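Local coordinates for endo-1,4-beta-xylanase (Pseudoalteromonas haloplanktis, PDB 1H12), which hydrolyses internal beta-1,4 linkages of xylan as a cold-adapted family 8 glycoside hydrolase, and may also cleave beta-1,4-glucans, at residues 171-176 with 214-219; 177-182 with 187-192; 241-246 with 251-256; 246-251 with 262-267. One frame throughout, in Å; residues are numbered along the deposited sequence.

Interaction 1. Residues 171-176 with 214-219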
loop_
_atom_site.group_PDB
_atom_site.type_symbol
_atom_site.label_atom_id
_atom_site.label_comp_id
_atom_site.label_asym_id
_atom_site.label_seq_id
_atom_site.Cartn_x
_atom_site.Cartn_y
_atom_site.Cartn_z
ATOM N N ASP A 171 11.913 -5.154 16.366
ATOM C CA ASP A 171 11.608 -5.729 15.068
ATOM C C ASP A 171 11.494 -4.630 14.000
ATOM O O ASP A 171 11.933 -4.811 12.860
ATOM C CB ASP A 171 10.362 -6.580 15.118
ATOM C CG ASP A 171 10.523 -7.883 15.859
ATOM O OD1 ASP A 171 11.666 -8.275 16.136
ATOM O OD2 ASP A 171 9.523 -8.541 16.181
ATOM N N ALA A 172 10.900 -3.496 14.359
ATOM C CA ALA A 172 10.746 -2.407 13.408
ATOM C C ALA A 172 12.097 -1.806 13.016
ATOM O O ALA A 172 12.324 -1.511 11.837
ATOM C CB ALA A 172 9.906 -1.298 14.004
ATOM N N ILE A 173 12.990 -1.587 13.980
ATOM C CA ILE A 173 14.281 -1.015 13.688
ATOM C C ILE A 173 15.098 -1.973 12.827
ATOM O O ILE A 173 15.797 -1.548 11.913
ATOM C CB ILE A 173 15.039 -0.585 14.957
ATOM C CG1 ILE A 173 14.204 0.477 15.713
ATOM C CG2 ILE A 173 16.444 -0.159 14.660
ATOM C CD1 ILE A 173 13.865 1.637 14.975
ATOM N N THR A 174 15.005 -3.282 13.088
ATOM C CA THR A 174 15.637 -4.261 12.254
ATOM C C THR A 174 15.112 -4.145 10.818
ATOM O O THR A 174 15.894 -4.184 9.854
ATOM C CB THR A 174 15.388 -5.658 12.818
ATOM O OG1 THR A 174 16.017 -5.743 14.105
ATOM C CG2 THR A 174 15.952 -6.747 11.924
ATOM N N MET A 175 13.802 -4.024 10.669
ATOM C CA MET A 175 13.197 -3.877 9.350
ATOM C C MET A 175 13.680 -2.614 8.646
ATOM O O MET A 175 14.012 -2.649 7.457
ATOM C CB MET A 175 11.668 -3.867 9.488
ATOM C CG MET A 175 10.936 -4.011 8.178
ATOM S SD MET A 175 11.087 -5.640 7.383
ATOM C CE MET A 175 10.276 -6.654 8.631
ATOM N N LEU A 176 13.741 -1.482 9.348
ATOM C CA LEU A 176 14.250 -0.233 8.744
ATOM C C LEU A 176 15.700 -0.409 8.285
ATOM O O LEU A 176 16.073 0.070 7.215
ATOM C CB LEU A 176 14.142 0.922 9.727
ATOM C CG LEU A 176 12.745 1.397 10.048
ATOM C CD1 LEU A 176 12.842 2.558 11.056
ATOM C CD2 LEU A 176 12.005 1.877 8.814
ATOM N N ASN A 214 11.001 10.161 12.819
ATOM C CA ASN A 214 10.619 10.546 14.161
ATOM C C ASN A 214 10.608 9.408 15.168
ATOM O O ASN A 214 10.353 9.623 16.345
ATOM C CB ASN A 214 9.269 11.230 14.144
ATOM C CG ASN A 214 9.310 12.592 13.512
ATOM O OD1 ASN A 214 10.413 13.192 13.353
ATOM N ND2 ASN A 214 8.158 13.090 13.138
ATOM N N ASN A 215 10.851 8.186 14.702
ATOM C CA ASN A 215 10.769 6.991 15.539
ATOM C C ASN A 215 12.047 6.206 15.628
ATOM O O ASN A 215 12.056 5.140 16.236
ATOM C CB ASN A 215 9.573 6.133 15.113
ATOM C CG ASN A 215 8.280 6.716 15.591
ATOM O OD1 ASN A 215 7.846 6.383 16.714
ATOM N ND2 ASN A 215 7.654 7.618 14.830
ATOM N N VAL A 216 13.133 6.729 15.069
ATOM C CA VAL A 216 14.471 6.119 15.249
ATOM C C VAL A 216 15.152 6.904 16.411
ATOM O O VAL A 216 14.778 7.960 16.706
ATOM C CB VAL A 216 15.266 6.102 13.959
ATOM C CG1 VAL A 216 14.610 5.154 12.978
ATOM C CG2 VAL A 216 15.472 7.487 13.375
ATOM N N THR A 217 16.257 6.366 16.902
ATOM C CA THR A 217 16.883 7.021 18.070
ATOM C C THR A 217 18.313 7.344 17.871
ATOM O O THR A 217 18.999 7.406 18.872
ATOM C CB THR A 217 16.920 6.260 19.337
ATOM O OG1 THR A 217 17.551 5.000 18.982
ATOM C CG2 THR A 217 15.452 6.016 19.914
ATOM N N ASN A 218 18.715 7.674 16.689
ATOM C CA ASN A 218 20.006 8.305 16.459
ATOM C C ASN A 218 19.848 9.379 15.378
ATOM O O ASN A 218 19.053 9.252 14.454
ATOM C CB ASN A 218 21.091 7.296 16.142
ATOM C CG ASN A 218 20.933 6.596 14.728
ATOM O OD1 ASN A 218 21.493 7.063 13.718
ATOM N ND2 ASN A 218 20.144 5.467 14.635
ATOM N N GLN A 219 20.668 10.417 15.513
ATOM C CA GLN A 219 20.582 11.568 14.630
ATOM C C GLN A 219 20.858 11.208 13.184
ATOM O O GLN A 219 20.138 11.726 12.284
ATOM C CB GLN A 219 21.631 12.582 15.095
ATOM C CG GLN A 219 21.647 13.849 14.243
ATOM C CD GLN A 219 22.714 14.829 14.671
ATOM O OE1 GLN A 219 22.741 15.223 15.853
ATOM N NE2 GLN A 219 23.550 15.229 13.749
#
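Val216 faces Ile173 and Leu176, one helical turn apart on the same side of helix 168-182, in a small apolar contact. Of the side chains on 214-219, one methyl, Val216 CG1, makes the apolar touches. It lies 3.7 Å from Leu176 CD1 and, less closely, 4.1 Å from Ile173 CD1, so it bridges the ends of two side chains, each of which it meets at a slant. Leu176 reaches this methyl because CD1 continues the side chain fully extended from CA (chi2 180°), whereas Ile173 bends at CG1 (chi2 -57°) and turns its own CD1 in the direction of the loop. That same CD1 also stands 4.1 Å from Asn215 O, a van der Waals approach to a carbonyl. The overall fold is the (alpha/alpha)6 barrel of glycoside hydrolase family 8; here helix 168-182 meets the short connection between helices 206-215 and 219-243, and the contact lies about 20 Å from the centre of the chain.

No hydrogen bond crosses between the two segments, and the polar groups find partners elsewhere. Asn215 O accepts a hydrogen bond from Tyr169 OH, one helical turn before Ile173, and the Asn215 amide is held by Tyr211 O, Asn401 OD1 and Asn402 N near the C terminus. Regular helix bonds, Met175 N to Asp171 O, 3.0 Å, and Leu176 N to Ala172 O, 2.9 Å, run through 171-176. Beyond Val216, Asn218 takes the N-cap position of helix 219-243, where its ND2 also bonds Asp221 OD2.

Interaction 2. Residues 177-182 with 187-192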
loop_
_atom_site.group_PDB
_atom_site.type_symbol
_atom_site.label_atom_id
_atom_site.label_comp_id
_atom_site.label_asym_id
_atom_site.label_seq_id
_atom_site.Cartn_x
_atom_site.Cartn_y
_atom_site.Cartn_z
ATOM N N ASN A 177 16.496 -1.081 9.122
ATOM C CA ASN A 177 17.904 -1.282 8.684
ATOM C C ASN A 177 17.987 -2.158 7.463
ATOM O O ASN A 177 18.804 -1.909 6.579
ATOM C CB ASN A 177 18.674 -1.901 9.854
ATOM C CG ASN A 177 18.988 -0.881 10.943
ATOM O OD1 ASN A 177 18.828 0.285 10.776
ATOM N ND2 ASN A 177 19.329 -1.393 12.107
ATOM N N THR A 178 17.120 -3.186 7.389
ATOM C CA THR A 178 17.048 -3.997 6.191
ATOM C C THR A 178 16.672 -3.174 4.969
ATOM O O THR A 178 17.246 -3.333 3.891
ATOM C CB THR A 178 16.105 -5.172 6.417
ATOM O OG1 THR A 178 16.722 -6.045 7.380
ATOM C CG2 THR A 178 15.790 -5.931 5.136
ATOM N N ILE A 179 15.676 -2.308 5.104
ATOM C CA ILE A 179 15.284 -1.461 3.977
ATOM C C ILE A 179 16.485 -0.628 3.527
ATOM O O ILE A 179 16.808 -0.564 2.337
ATOM C CB ILE A 179 14.073 -0.593 4.339
ATOM C CG1 ILE A 179 12.846 -1.448 4.590
ATOM C CG2 ILE A 179 13.814 0.389 3.199
ATOM C CD1 ILE A 179 11.705 -0.695 5.296
ATOM N N LYS A 180 17.122 0.056 4.476
ATOM C CA LYS A 180 18.247 0.891 4.154
ATOM C C LYS A 180 19.387 0.126 3.495
ATOM O O LYS A 180 19.974 0.604 2.518
ATOM C CB LYS A 180 18.718 1.592 5.442
ATOM C CG LYS A 180 19.913 2.487 5.255
ATOM C CD LYS A 180 20.174 3.268 6.582
ATOM C CE LYS A 180 21.284 4.205 6.514
ATOM N NZ LYS A 180 21.348 4.618 8.004
ATOM N N ASN A 181 19.711 -1.039 4.030
ATOM C CA ASN A 181 20.885 -1.767 3.583
ATOM C C ASN A 181 20.667 -2.637 2.368
ATOM O O ASN A 181 21.657 -2.952 1.678
ATOM C CB ASN A 181 21.391 -2.655 4.714
ATOM C CG ASN A 181 21.944 -1.894 5.851
ATOM O OD1 ASN A 181 22.435 -0.822 5.705
ATOM N ND2 ASN A 181 21.899 -2.539 7.046
ATOM N N LYS A 182 19.451 -3.066 2.117
ATOM C CA LYS A 182 19.152 -3.995 1.060
ATOM C C LYS A 182 18.215 -3.494 -0.010
ATOM O O LYS A 182 18.206 -4.047 -1.116
ATOM C CB LYS A 182 18.518 -5.291 1.655
ATOM C CG LYS A 182 19.327 -5.949 2.746
ATOM C CD LYS A 182 20.694 -6.489 2.358
ATOM C CE LYS A 182 21.397 -7.135 3.517
ATOM N NZ LYS A 182 22.752 -7.605 3.134
ATOM N N GLN A 187 18.845 6.484 -1.621
ATOM C CA GLN A 187 17.727 6.959 -0.813
ATOM C C GLN A 187 16.380 6.903 -1.541
ATOM O O GLN A 187 15.469 7.541 -1.093
ATOM C CB GLN A 187 18.017 8.325 -0.222
ATOM C CG GLN A 187 19.166 8.295 0.802
ATOM C CD GLN A 187 19.525 9.621 1.360
ATOM O OE1 GLN A 187 19.647 10.568 0.574
ATOM N NE2 GLN A 187 19.496 9.794 2.655
ATOM N N ILE A 188 16.293 6.094 -2.583
ATOM C CA ILE A 188 15.048 5.812 -3.278
ATOM C C ILE A 188 14.787 4.309 -3.194
ATOM O O ILE A 188 15.643 3.472 -3.519
ATOM C CB ILE A 188 15.098 6.252 -4.737
ATOM C CG1 ILE A 188 15.176 7.815 -4.779
ATOM C CG2 ILE A 188 13.857 5.803 -5.471
ATOM C CD1 ILE A 188 15.381 8.365 -6.080
ATOM N N ILE A 189 13.562 3.957 -2.793
ATOM C CA ILE A 189 13.196 2.545 -2.673
ATOM C C ILE A 189 13.386 1.813 -3.979
ATOM O O ILE A 189 12.985 2.263 -5.051
ATOM C CB ILE A 189 11.760 2.440 -2.108
ATOM C CG1 ILE A 189 11.431 1.031 -1.643
ATOM C CG2 ILE A 189 10.724 2.975 -3.067
ATOM C CD1 ILE A 189 12.097 0.594 -0.369
ATOM N N ARG A 190 14.004 0.642 -3.890
ATOM C CA ARG A 190 14.226 -0.198 -5.042
ATOM C C ARG A 190 12.959 -0.992 -5.406
ATOM O O ARG A 190 12.198 -1.418 -4.569
ATOM C CB ARG A 190 15.330 -1.208 -4.724
ATOM C CG ARG A 190 16.722 -0.612 -4.717
ATOM C CD ARG A 190 17.755 -1.645 -4.310
ATOM N NE ARG A 190 19.134 -1.219 -4.502
ATOM C CZ ARG A 190 19.780 -1.225 -5.644
ATOM N NH1 ARG A 190 19.234 -1.700 -6.743
ATOM N NH2 ARG A 190 21.004 -0.730 -5.725
ATOM N N PHE A 191 12.843 -1.239 -6.730
ATOM C CA PHE A 191 12.031 -2.345 -7.175
ATOM C C PHE A 191 12.696 -3.680 -6.920
ATOM O O PHE A 191 12.031 -4.648 -6.544
ATOM C CB PHE A 191 11.689 -2.185 -8.664
ATOM C CG PHE A 191 10.812 -3.306 -9.165
ATOM C CD1 PHE A 191 9.494 -3.368 -8.836
ATOM C CD2 PHE A 191 11.345 -4.291 -9.988
ATOM C CE1 PHE A 191 8.702 -4.378 -9.315
ATOM C CE2 PHE A 191 10.565 -5.322 -10.425
ATOM C CZ PHE A 191 9.246 -5.342 -10.118
ATOM N N SER A 192 14.011 -3.752 -7.125
ATOM C CA SER A 192 14.756 -4.990 -6.974
ATOM C C SER A 192 16.166 -4.731 -6.468
ATOM O O SER A 192 16.829 -3.828 -6.963
ATOM C CB SER A 192 14.873 -5.693 -8.317
ATOM O OG SER A 192 15.737 -6.843 -8.260
#
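Ile179 and Ile189 meet methyl to methyl: CG2 of Ile179, the branch on CB, lies 4.0 Å from CD1 of Ile189, the far end of its longer branch. The two side chains approach at a slant. Ile189 gets there by setting CG1 opposite its backbone N (chi1 -166°) and then bending CD1 back (chi2 73°), which brings the terminal methyl to the helix although the CB itself is not aimed there. Both residues are buried.

A second contact, also at van der Waals range, joins a polar side chain to the helix end. Arg190 CD stands 4.0 Å from Lys182 O, an approach of the aliphatic stem to the carbonyl of the last helical residue.

Hydrogen bonding stays off the interface itself. Arg190 runs extended from CG to NE and bonds back to its own segment, NH1 to Ser192 O at 3.2 Å with a fairly straight N-H...O angle of 151°. The donor lies in the carbonyl plane, while the oxygen sits 18° out of the guanidinium plane. NH1 also forms a salt bridge with Asp196, and NE makes a weak bond to Met184 O, so the guanidinium is fixed from several directions. Lys182 turns its CB from the strand, and its NZ bonds Ala116 O.

The contact lies where the hairpin of strands 184-185 and 188-189 folds back on the end of helix 168-182; Met184 touches both isoleucines, helix 143-160 borders them through Glu146, Glu147 and Pro143, and Trp225 of helix 219-243 lies against Ile179.

Interaction 3. Residues 241-246 with 251-256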
loop_
_atom_site.group_PDB
_atom_site.type_symbol
_atom_site.label_atom_id
_atom_site.label_comp_id
_atom_site.label_asym_id
_atom_site.label_seq_id
_atom_site.Cartn_x
_atom_site.Cartn_y
_atom_site.Cartn_z
ATOM N N THR A 241 5.006 14.995 -13.391
ATOM C CA THR A 241 5.341 15.905 -14.484
ATOM C C THR A 241 5.529 15.116 -15.770
ATOM O O THR A 241 5.033 15.509 -16.817
ATOM C CB THR A 241 6.596 16.698 -14.128
ATOM O OG1 THR A 241 6.362 17.515 -12.967
ATOM C CG2 THR A 241 7.052 17.614 -15.288
ATOM N N LYS A 242 6.246 14.031 -15.706
ATOM C CA LYS A 242 6.558 13.230 -16.881
ATOM C C LYS A 242 5.355 12.532 -17.448
ATOM O O LYS A 242 5.303 12.341 -18.667
ATOM C CB LYS A 242 7.683 12.237 -16.603
ATOM C CG LYS A 242 9.019 12.896 -16.268
ATOM C CD LYS A 242 9.847 12.996 -17.271
ATOM C CE LYS A 242 11.352 13.252 -16.777
ATOM N NZ LYS A 242 12.060 12.833 -18.055
ATOM N N VAL A 243 4.362 12.175 -16.623
ATOM C CA VAL A 243 3.163 11.541 -17.167
ATOM C C VAL A 243 2.053 12.520 -17.554
ATOM O O VAL A 243 1.034 12.101 -18.068
ATOM C CB VAL A 243 2.599 10.418 -16.268
ATOM C CG1 VAL A 243 3.624 9.338 -16.064
ATOM C CG2 VAL A 243 2.040 10.927 -14.953
ATOM N N SER A 244 2.296 13.811 -17.296
ATOM C CA SER A 244 1.253 14.787 -17.688
ATOM C C SER A 244 1.143 14.937 -19.182
ATOM O O SER A 244 2.112 14.961 -19.899
ATOM C CB SER A 244 1.610 16.146 -17.052
ATOM O OG SER A 244 0.654 17.127 -17.402
ATOM N N GLY A 245 -0.090 15.042 -19.643
ATOM C CA GLY A 245 -0.354 15.253 -21.084
ATOM C C GLY A 245 0.161 14.105 -21.911
ATOM O O GLY A 245 0.395 12.962 -21.452
ATOM N N SER A 246 0.381 14.358 -23.194
ATOM C CA SER A 246 0.870 13.333 -24.067
ATOM C C SER A 246 2.261 12.926 -23.711
ATOM O O SER A 246 3.061 13.823 -23.439
ATOM C CB SER A 246 0.842 13.867 -25.529
ATOM O OG SER A 246 1.234 12.864 -26.397
ATOM N N LEU A 251 -1.805 9.448 -15.944
ATOM C CA LEU A 251 -1.787 8.301 -15.029
ATOM C C LEU A 251 -0.358 7.890 -14.762
ATOM O O LEU A 251 0.462 7.760 -15.681
ATOM C CB LEU A 251 -2.593 7.107 -15.576
ATOM C CG LEU A 251 -4.081 7.302 -15.675
ATOM C CD1 LEU A 251 -4.730 6.053 -16.249
ATOM C CD2 LEU A 251 -4.692 7.654 -14.307
ATOM N N PRO A 252 -0.034 7.618 -13.484
ATOM C CA PRO A 252 1.275 7.112 -13.145
ATOM C C PRO A 252 1.442 5.665 -13.614
ATOM O O PRO A 252 0.453 5.000 -13.938
ATOM C CB PRO A 252 1.287 7.226 -11.626
ATOM C CG PRO A 252 -0.158 6.943 -11.259
ATOM C CD PRO A 252 -0.973 7.619 -12.348
ATOM N N THR A 253 2.697 5.193 -13.625
ATOM C CA THR A 253 3.017 3.912 -14.231
ATOM C C THR A 253 3.596 2.920 -13.217
ATOM O O THR A 253 3.998 3.284 -12.109
ATOM C CB THR A 253 3.918 4.062 -15.450
ATOM O OG1 THR A 253 5.233 4.479 -15.076
ATOM C CG2 THR A 253 3.353 5.094 -16.412
ATOM N N PHE A 254 3.635 1.674 -13.642
ATOM C CA PHE A 254 4.183 0.556 -12.894
ATOM C C PHE A 254 5.620 0.804 -12.436
ATOM O O PHE A 254 5.953 0.693 -11.263
ATOM C CB PHE A 254 4.052 -0.691 -13.791
ATOM C CG PHE A 254 4.744 -1.923 -13.316
ATOM C CD1 PHE A 254 4.923 -2.235 -11.971
ATOM C CD2 PHE A 254 5.233 -2.829 -14.259
ATOM C CE1 PHE A 254 5.590 -3.416 -11.598
ATOM C CE2 PHE A 254 5.894 -3.989 -13.903
ATOM C CZ PHE A 254 6.077 -4.267 -12.586
ATOM N N LEU A 255 6.499 1.122 -13.401
ATOM C CA LEU A 255 7.912 1.278 -13.156
ATOM C C LEU A 255 8.394 2.640 -13.633
ATOM O O LEU A 255 7.878 3.207 -14.598
ATOM C CB LEU A 255 8.732 0.182 -13.863
ATOM C CG LEU A 255 8.500 -1.224 -13.326
ATOM C CD1 LEU A 255 9.219 -2.236 -14.182
ATOM C CD2 LEU A 255 8.934 -1.360 -11.868
ATOM N N SER A 256 9.430 3.153 -12.947
ATOM C CA SER A 256 10.017 4.424 -13.242
ATOM C C SER A 256 11.514 4.394 -13.034
ATOM O O SER A 256 12.024 3.687 -12.134
ATOM C CB SER A 256 9.427 5.492 -12.279
ATOM O OG SER A 256 9.932 6.797 -12.484
#
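Val243 straddles the carbonyl oxygen of Leu251, and this is the tight part of the contact. CB lies 3.5 Å from Leu251 O, and the methyls CG1 and CG2 are each 3.6 Å from that same oxygen, so the branched end of the valine fits round one atom. CG2, placed between backbone N and carbonyl carbon (chi1 -59° for its sister CG1), also comes 3.9 Å from Leu251 C and grazes the peptide that leads into Pro252. The valine CB points toward the other segment, while Leu251 and Pro252 turn their side chains from it, so it packs on main chain more than on side chains. All the residues that touch are buried.

Farther along, the fit slackens: Val243 CG1 is 4.3 Å from Thr253 CG2, and no hydrogen bond spans the two segments. Thr253 spends its hydroxyl on its own segment, OG1 donating to Leu255 O at 3.0 Å; the donor rises 42° out of the carbonyl plane, with a C=O...O angle of 134°, so the bond is well off the lone-pair directions. On the solvent side lie Thr241, Lys242 and Ser246, all exposed, as helix 219-243 ends and the chain turns at Gly245 with positive phi.

Around the contact, Leu251 packs on Ala309, Phe312 and Leu313 of helix 300-318, Pro252 rests on His239 and Phe240 of helix 219-243, and Phe254 bonds through its backbone to Trp277 of the short strand 277-278.

Interaction 4. Residues 246-251 with 262-267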
loop_
_atom_site.group_PDB
_atom_site.type_symbol
_atom_site.label_atom_id
_atom_site.label_comp_id
_atom_site.label_asym_id
_atom_site.label_seq_id
_atom_site.Cartn_x
_atom_site.Cartn_y
_atom_site.Cartn_z
ATOM N N SER A 246 0.381 14.358 -23.194
ATOM C CA SER A 246 0.870 13.333 -24.067
ATOM C C SER A 246 2.261 12.926 -23.711
ATOM O O SER A 246 3.061 13.823 -23.439
ATOM C CB SER A 246 0.842 13.867 -25.529
ATOM O OG SER A 246 1.234 12.864 -26.397
ATOM N N PRO A 247 2.649 11.647 -23.764
ATOM C CA PRO A 247 1.817 10.511 -24.190
ATOM C C PRO A 247 1.208 9.673 -23.104
ATOM O O PRO A 247 0.461 8.737 -23.430
ATOM C CB PRO A 247 2.852 9.669 -24.956
ATOM C CG PRO A 247 4.107 9.820 -24.110
ATOM C CD PRO A 247 4.085 11.228 -23.680
ATOM N N HIS A 248 1.502 9.956 -21.836
ATOM C CA HIS A 248 1.022 9.094 -20.749
ATOM C C HIS A 248 -0.340 9.496 -20.197
ATOM O O HIS A 248 -0.982 8.719 -19.481
ATOM C CB HIS A 248 2.054 9.019 -19.619
ATOM C CG HIS A 248 3.353 8.441 -20.062
ATOM N ND1 HIS A 248 3.498 7.105 -20.318
ATOM C CD2 HIS A 248 4.558 9.027 -20.312
ATOM C CE1 HIS A 248 4.742 6.903 -20.752
ATOM N NE2 HIS A 248 5.408 8.053 -20.747
ATOM N N TRP A 249 -0.811 10.693 -20.520
ATOM C CA TRP A 249 -2.143 11.140 -20.201
ATOM C C TRP A 249 -2.538 11.016 -18.750
ATOM O O TRP A 249 -3.643 10.617 -18.415
ATOM C CB TRP A 249 -3.173 10.543 -21.194
ATOM C CG TRP A 249 -2.921 11.026 -22.571
ATOM C CD1 TRP A 249 -2.388 10.325 -23.635
ATOM C CD2 TRP A 249 -3.096 12.367 -23.056
ATOM N NE1 TRP A 249 -2.292 11.137 -24.757
ATOM C CE2 TRP A 249 -2.672 12.397 -24.404
ATOM C CE3 TRP A 249 -3.543 13.546 -22.458
ATOM C CZ2 TRP A 249 -2.737 13.550 -25.182
ATOM C CZ3 TRP A 249 -3.609 14.713 -23.259
ATOM C CH2 TRP A 249 -3.187 14.666 -24.604
ATOM N N ASN A 250 -1.607 11.446 -17.887
ATOM C CA ASN A 250 -1.911 11.823 -16.504
ATOM C C ASN A 250 -2.080 10.681 -15.541
ATOM O O ASN A 250 -2.405 10.907 -14.398
ATOM C CB ASN A 250 -3.111 12.771 -16.438
ATOM C CG ASN A 250 -2.932 13.920 -17.447
ATOM O OD1 ASN A 250 -1.948 14.586 -17.403
ATOM N ND2 ASN A 250 -3.836 14.080 -18.328
ATOM N N LEU A 251 -1.805 9.448 -15.944
ATOM C CA LEU A 251 -1.787 8.301 -15.029
ATOM C C LEU A 251 -0.358 7.890 -14.762
ATOM O O LEU A 251 0.462 7.760 -15.681
ATOM C CB LEU A 251 -2.593 7.107 -15.576
ATOM C CG LEU A 251 -4.081 7.302 -15.675
ATOM C CD1 LEU A 251 -4.730 6.053 -16.249
ATOM C CD2 LEU A 251 -4.692 7.654 -14.307
ATOM N N PRO A 262 8.869 7.233 -16.782
ATOM C CA PRO A 262 8.335 5.876 -16.947
ATOM C C PRO A 262 9.303 4.976 -17.672
ATOM O O PRO A 262 9.910 5.375 -18.675
ATOM C CB PRO A 262 7.045 6.094 -17.725
ATOM C CG PRO A 262 6.619 7.494 -17.326
ATOM C CD PRO A 262 7.907 8.266 -17.230
ATOM N N VAL A 263 9.366 3.725 -17.252
ATOM C CA VAL A 263 10.079 2.711 -17.971
ATOM C C VAL A 263 9.207 2.261 -19.135
ATOM O O VAL A 263 8.048 1.966 -18.959
ATOM C CB VAL A 263 10.391 1.537 -17.060
ATOM C CG1 VAL A 263 10.861 0.316 -17.839
ATOM C CG2 VAL A 263 11.397 1.929 -16.012
ATOM N N ILE A 264 9.799 2.226 -20.352
ATOM C CA ILE A 264 9.044 1.892 -21.544
ATOM C C ILE A 264 9.278 0.421 -21.898
ATOM O O ILE A 264 10.420 0.026 -22.184
ATOM C CB ILE A 264 9.412 2.861 -22.709
ATOM C CG1 ILE A 264 9.224 4.306 -22.311
ATOM C CG2 ILE A 264 8.611 2.516 -23.935
ATOM C CD1 ILE A 264 7.883 4.706 -21.781
ATOM N N GLY A 265 8.207 -0.342 -21.979
ATOM C CA GLY A 265 8.296 -1.725 -22.375
ATOM C C GLY A 265 8.909 -2.613 -21.324
ATOM O O GLY A 265 8.846 -2.337 -20.107
ATOM N N TYR A 266 9.451 -3.736 -21.798
ATOM C CA TYR A 266 10.125 -4.705 -20.930
ATOM C C TYR A 266 11.585 -4.361 -20.790
ATOM O O TYR A 266 12.243 -3.908 -21.750
ATOM C CB TYR A 266 9.933 -6.104 -21.517
ATOM C CG TYR A 266 8.516 -6.584 -21.411
ATOM C CD1 TYR A 266 8.036 -7.061 -20.197
ATOM C CD2 TYR A 266 7.611 -6.499 -22.451
ATOM C CE1 TYR A 266 6.739 -7.464 -20.076
ATOM C CE2 TYR A 266 6.278 -6.896 -22.315
ATOM C CZ TYR A 266 5.871 -7.425 -21.111
ATOM O OH TYR A 266 4.592 -7.863 -20.927
ATOM N N ILE A 267 12.088 -4.577 -19.572
ATOM C CA ILE A 267 13.495 -4.356 -19.245
ATOM C C ILE A 267 14.175 -5.516 -18.504
ATOM O O ILE A 267 15.372 -5.474 -18.331
ATOM C CB ILE A 267 13.711 -3.081 -18.459
ATOM C CG1 ILE A 267 12.959 -3.044 -17.157
ATOM C CG2 ILE A 267 13.421 -1.843 -19.259
ATOM C CD1 ILE A 267 13.466 -2.052 -16.146
#
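A CH-pi contact between His248 and Pro262 joins two parts of the long loop that runs from helix 219-243 to strand 277-278. Pro262 CG lies over one face of the imidazole, 3.9 Å from the ring centroid and 20° off its normal, displaced to the rim so that its nearest ring atom is His248 NE2 at 3.7 Å. The neighbouring proline carbon, CB, comes within 3.9 Å of CE1. Ile264 approaches differently: its CD1 sits at the ring edge, in the plane, 4.0 Å from His248 CE1. The opposite face is covered by Pro247 CG, 3.8 Å above the plane, so the imidazole is held between two prolines, of which Pro247 follows a cis peptide bond. His248 sets CG beside its backbone N (chi1 -61°), which presents the ring to Pro262. Nearby, Tyr331 meets the histidine ring with the planes about 25° apart and touches Ile264 as well. Pro262 also rests on Val243, at the end of helix 219-243. His248 opens a type I' beta turn to Leu251, in which Trp249 and Asn250 both take positive phi, the backbone signature of type I'.

From the N terminus, helix 168-182 comes first and serves both interaction 1 and interaction 2. Interaction 2 closes a tight loop as the hairpin after the helix folds back on its end; interaction 1 closes a wider one around it, ending at the connection to helix 219-243. That helix then leads to interaction 3, which starts at its end and closes a short loop at 251-256. Interaction 4 crosses interaction 3, sharing Ser246 and Leu251, and ties 246-251 to 262-267, farther along the same loop; Val243 O to Asn250 N and Gly245 N to Asn250 OD1 probably bond the two together. Phe191 packs on Phe254 and Leu255, joining interactions 2 and 3, whereas interaction 1 stands apart from interactions 3 and 4.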